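Local coordinates for protein probable arabinosyltransferase B (PDB 7BVF) that transfers arabinose units to build the arabinan of mycobacterial cell-wall arabinogalactan, and binds the drug ethambutol in a pocket, at residues A[883-893]-A[917-925]. Numbering follows the deposited sequence.
Sequences IAGNSVLHGYT and VPDDLYGEQ
Asn886 and Pro918 join two irregular loops of the EmbC C-terminal domain, a β-rich region assigned to the galactose-binding domain-like clan: 883-893 follows strand 874-881, and the loop holding 917-925 leads into strand 932-935. The pair illustrates how loops without regular pairing can be joined by a backbone bond and scattered side-chain packing. That bond runs from Asn886 N to Pro918 O (3.2 Å), bent at 144° about the hydrogen; beside it the CA of Asp919 directs a C-H toward Asn886 O.

Van der Waals contacts flank the bond. Val917 CG1, held anti to the backbone N (chi1 -179°), reaches Gly885 CA at 3.9 Å and comes near the Tyr892 ring obliquely, while Pro918 CG lies against Ala884 O. The buried Asp920 carboxylate sits among backbone carbonyls of 883-893, OD2 3.6 Å from Gly885 O; Arg930 also touches Asp920. Pro918 rests on Phe934, and Ile883 and Asp920 both meet Leu932, so strand 932-935 backs this end.

At the other end, with CG turned anti to the carbonyl carbon (chi1 -48°), Glu924 lays that methylene over one face of the His890 ring, a CH-π contact 3.7 Å from the centroid, with Leu889 CG over the opposite face. A bend at chi2 then turns the carboxylate toward Thr893, where Glu924 OE2 stands 3.4 Å from Thr893 CG2.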
loop_
_atom_site.group_PDB
_atom_site.type_symbol
_atom_site.label_atom_id
_atom_site.label_comp_id
_atom_site.label_asym_id
_atom_site.label_seq_id
_atom_site.Cartn_x
_atom_site.Cartn_y
_atom_site.Cartn_z
ATOM N N ILE A 883 1.551 30.615 4.126
ATOM C CA ILE A 883 2.389 31.626 3.495
ATOM C C ILE A 883 2.944 31.069 2.190
ATOM O O ILE A 883 3.209 29.870 2.069
ATOM C CB ILE A 883 3.529 32.077 4.438
ATOM C CG1 ILE A 883 2.957 32.497 5.791
ATOM C CG2 ILE A 883 4.321 33.218 3.838
ATOM C CD1 ILE A 883 3.987 32.895 6.799
ATOM N N ALA A 884 3.113 31.951 1.207
ATOM C CA ALA A 884 3.611 31.584 -0.112
ATOM C C ALA A 884 5.086 31.945 -0.219
ATOM O O ALA A 884 5.455 33.112 -0.055
ATOM C CB ALA A 884 2.814 32.290 -1.206
ATOM N N GLY A 885 5.921 30.951 -0.505
ATOM C CA GLY A 885 7.345 31.184 -0.640
ATOM C C GLY A 885 8.024 30.025 -1.329
ATOM O O GLY A 885 7.471 28.927 -1.432
ATOM N N ASN A 886 9.243 30.280 -1.793
ATOM C CA ASN A 886 9.999 29.289 -2.540
ATOM C C ASN A 886 10.701 28.317 -1.601
ATOM O O ASN A 886 10.856 28.567 -0.404
ATOM C CB ASN A 886 11.038 29.959 -3.435
ATOM C CG ASN A 886 10.446 31.029 -4.315
ATOM O OD1 ASN A 886 9.503 30.781 -5.062
ATOM N ND2 ASN A 886 10.996 32.232 -4.233
ATOM N N SER A 887 11.142 27.200 -2.170
ATOM C CA SER A 887 11.918 26.199 -1.454
ATOM C C SER A 887 12.414 25.172 -2.455
ATOM O O SER A 887 11.932 25.100 -3.588
ATOM C CB SER A 887 11.098 25.511 -0.364
ATOM O OG SER A 887 10.190 24.579 -0.919
ATOM N N VAL A 888 13.401 24.396 -2.031
ATOM C CA VAL A 888 13.707 23.150 -2.714
ATOM C C VAL A 888 12.685 22.099 -2.289
ATOM O O VAL A 888 12.060 22.204 -1.231
ATOM C CB VAL A 888 15.148 22.702 -2.410
ATOM C CG1 VAL A 888 15.545 21.521 -3.266
ATOM C CG2 VAL A 888 16.109 23.850 -2.628
ATOM N N LEU A 889 12.485 21.099 -3.141
ATOM C CA LEU A 889 11.579 19.972 -2.962
ATOM C C LEU A 889 10.121 20.382 -3.183
ATOM O O LEU A 889 9.259 19.508 -3.276
ATOM C CB LEU A 889 11.726 19.302 -1.578
ATOM C CG LEU A 889 10.810 18.198 -1.059
ATOM C CD1 LEU A 889 11.276 16.844 -1.553
ATOM C CD2 LEU A 889 10.756 18.230 0.456
ATOM N N HIS A 890 9.822 21.669 -3.335
ATOM C CA HIS A 890 8.478 22.137 -3.636
ATOM C C HIS A 890 8.599 23.429 -4.427
ATOM O O HIS A 890 9.407 24.294 -4.085
ATOM C CB HIS A 890 7.650 22.376 -2.368
ATOM C CG HIS A 890 7.390 21.139 -1.568
ATOM N ND1 HIS A 890 6.848 19.998 -2.116
ATOM C CD2 HIS A 890 7.591 20.868 -0.257
ATOM C CE1 HIS A 890 6.730 19.075 -1.179
ATOM N NE2 HIS A 890 7.175 19.578 -0.041
ATOM N N GLY A 891 7.797 23.561 -5.473
ATOM C CA GLY A 891 7.954 24.704 -6.347
ATOM C C GLY A 891 7.643 26.047 -5.719
ATOM O O GLY A 891 8.557 26.835 -5.466
ATOM N N TYR A 892 6.368 26.319 -5.440
ATOM C CA TYR A 892 6.002 27.644 -4.957
ATOM C C TYR A 892 5.099 27.600 -3.731
ATOM O O TYR A 892 5.177 28.493 -2.881
ATOM C CB TYR A 892 5.330 28.446 -6.071
ATOM C CG TYR A 892 5.107 29.892 -5.704
ATOM C CD1 TYR A 892 6.179 30.747 -5.502
ATOM C CD2 TYR A 892 3.827 30.400 -5.552
ATOM C CE1 TYR A 892 5.981 32.067 -5.162
ATOM C CE2 TYR A 892 3.620 31.718 -5.214
ATOM C CZ TYR A 892 4.701 32.547 -5.019
ATOM O OH TYR A 892 4.496 33.863 -4.682
ATOM N N THR A 893 4.247 26.577 -3.623
ATOM C CA THR A 893 3.351 26.414 -2.480
ATOM C C THR A 893 2.592 27.701 -2.183
ATOM O O THR A 893 2.914 28.394 -1.212
ATOM C CB THR A 893 4.124 25.972 -1.236
ATOM O OG1 THR A 893 4.780 27.104 -0.655
ATOM C CG2 THR A 893 5.156 24.921 -1.594
ATOM N N VAL A 917 10.450 37.615 -1.777
ATOM C CA VAL A 917 9.624 36.450 -1.470
ATOM C C VAL A 917 10.429 35.528 -0.566
ATOM O O VAL A 917 11.586 35.227 -0.882
ATOM C CB VAL A 917 9.176 35.716 -2.747
ATOM C CG1 VAL A 917 8.295 34.533 -2.407
ATOM C CG2 VAL A 917 8.439 36.675 -3.655
ATOM N N PRO A 918 9.877 35.078 0.557
ATOM C CA PRO A 918 10.674 34.329 1.533
ATOM C C PRO A 918 11.096 32.963 1.015
ATOM O O PRO A 918 10.653 32.482 -0.027
ATOM C CB PRO A 918 9.725 34.198 2.726
ATOM C CG PRO A 918 8.371 34.355 2.148
ATOM C CD PRO A 918 8.525 35.354 1.059
ATOM N N ASP A 919 11.985 32.337 1.782
ATOM C CA ASP A 919 12.429 30.962 1.563
ATOM C C ASP A 919 12.023 30.159 2.793
ATOM O O ASP A 919 12.791 30.036 3.744
ATOM C CB ASP A 919 13.939 30.881 1.349
ATOM C CG ASP A 919 14.385 31.496 0.047
ATOM O OD1 ASP A 919 13.704 31.289 -0.976
ATOM O OD2 ASP A 919 15.428 32.182 0.042
ATOM N N ASP A 920 10.816 29.613 2.778
ATOM C CA ASP A 920 10.381 28.756 3.867
ATOM C C ASP A 920 10.526 27.292 3.484
ATOM O O ASP A 920 10.427 26.922 2.313
ATOM C CB ASP A 920 8.938 29.050 4.286
ATOM C CG ASP A 920 7.956 29.003 3.136
ATOM O OD1 ASP A 920 6.816 29.469 3.330
ATOM O OD2 ASP A 920 8.306 28.515 2.045
ATOM N N LEU A 921 10.769 26.459 4.491
ATOM C CA LEU A 921 10.939 25.030 4.287
ATOM C C LEU A 921 9.688 24.235 4.606
ATOM O O LEU A 921 9.432 23.216 3.958
ATOM C CB LEU A 921 12.090 24.508 5.149
ATOM C CG LEU A 921 13.320 25.404 5.257
ATOM C CD1 LEU A 921 14.362 24.741 6.120
ATOM C CD2 LEU A 921 13.883 25.723 3.891
ATOM N N TYR A 922 8.913 24.674 5.590
ATOM C CA TYR A 922 7.700 23.974 6.008
ATOM C C TYR A 922 6.474 24.587 5.339
ATOM O O TYR A 922 5.546 25.062 5.984
ATOM C CB TYR A 922 7.587 23.998 7.528
ATOM C CG TYR A 922 8.805 23.418 8.200
ATOM C CD1 TYR A 922 8.942 22.050 8.357
ATOM C CD2 TYR A 922 9.831 24.234 8.647
ATOM C CE1 TYR A 922 10.056 21.511 8.952
ATOM C CE2 TYR A 922 10.951 23.703 9.243
ATOM C CZ TYR A 922 11.057 22.339 9.394
ATOM O OH TYR A 922 12.169 21.795 9.991
ATOM N N GLY A 923 6.488 24.566 4.011
ATOM C CA GLY A 923 5.408 25.134 3.232
ATOM C C GLY A 923 4.158 24.281 3.226
ATOM O O GLY A 923 3.043 24.807 3.241
ATOM N N GLU A 924 4.331 22.962 3.199
ATOM C CA GLU A 924 3.202 22.043 3.233
ATOM C C GLU A 924 2.696 21.778 4.646
ATOM O O GLU A 924 1.704 21.061 4.806
ATOM C CB GLU A 924 3.584 20.723 2.564
ATOM C CG GLU A 924 4.257 20.890 1.214
ATOM C CD GLU A 924 3.270 21.178 0.097
ATOM O OE1 GLU A 924 2.502 20.264 -0.267
ATOM O OE2 GLU A 924 3.266 22.314 -0.421
ATOM N N GLN A 925 3.353 22.334 5.666
ATOM C CA GLN A 925 2.912 22.263 7.057
ATOM C C GLN A 925 2.533 23.671 7.492
ATOM O O GLN A 925 3.361 24.395 8.062
ATOM C CB GLN A 925 4.011 21.692 7.955
ATOM C CG GLN A 925 4.241 20.201 7.793
ATOM C CD GLN A 925 5.019 19.853 6.540
ATOM O OE1 GLN A 925 5.923 20.581 6.133
ATOM N NE2 GLN A 925 4.671 18.734 5.922
#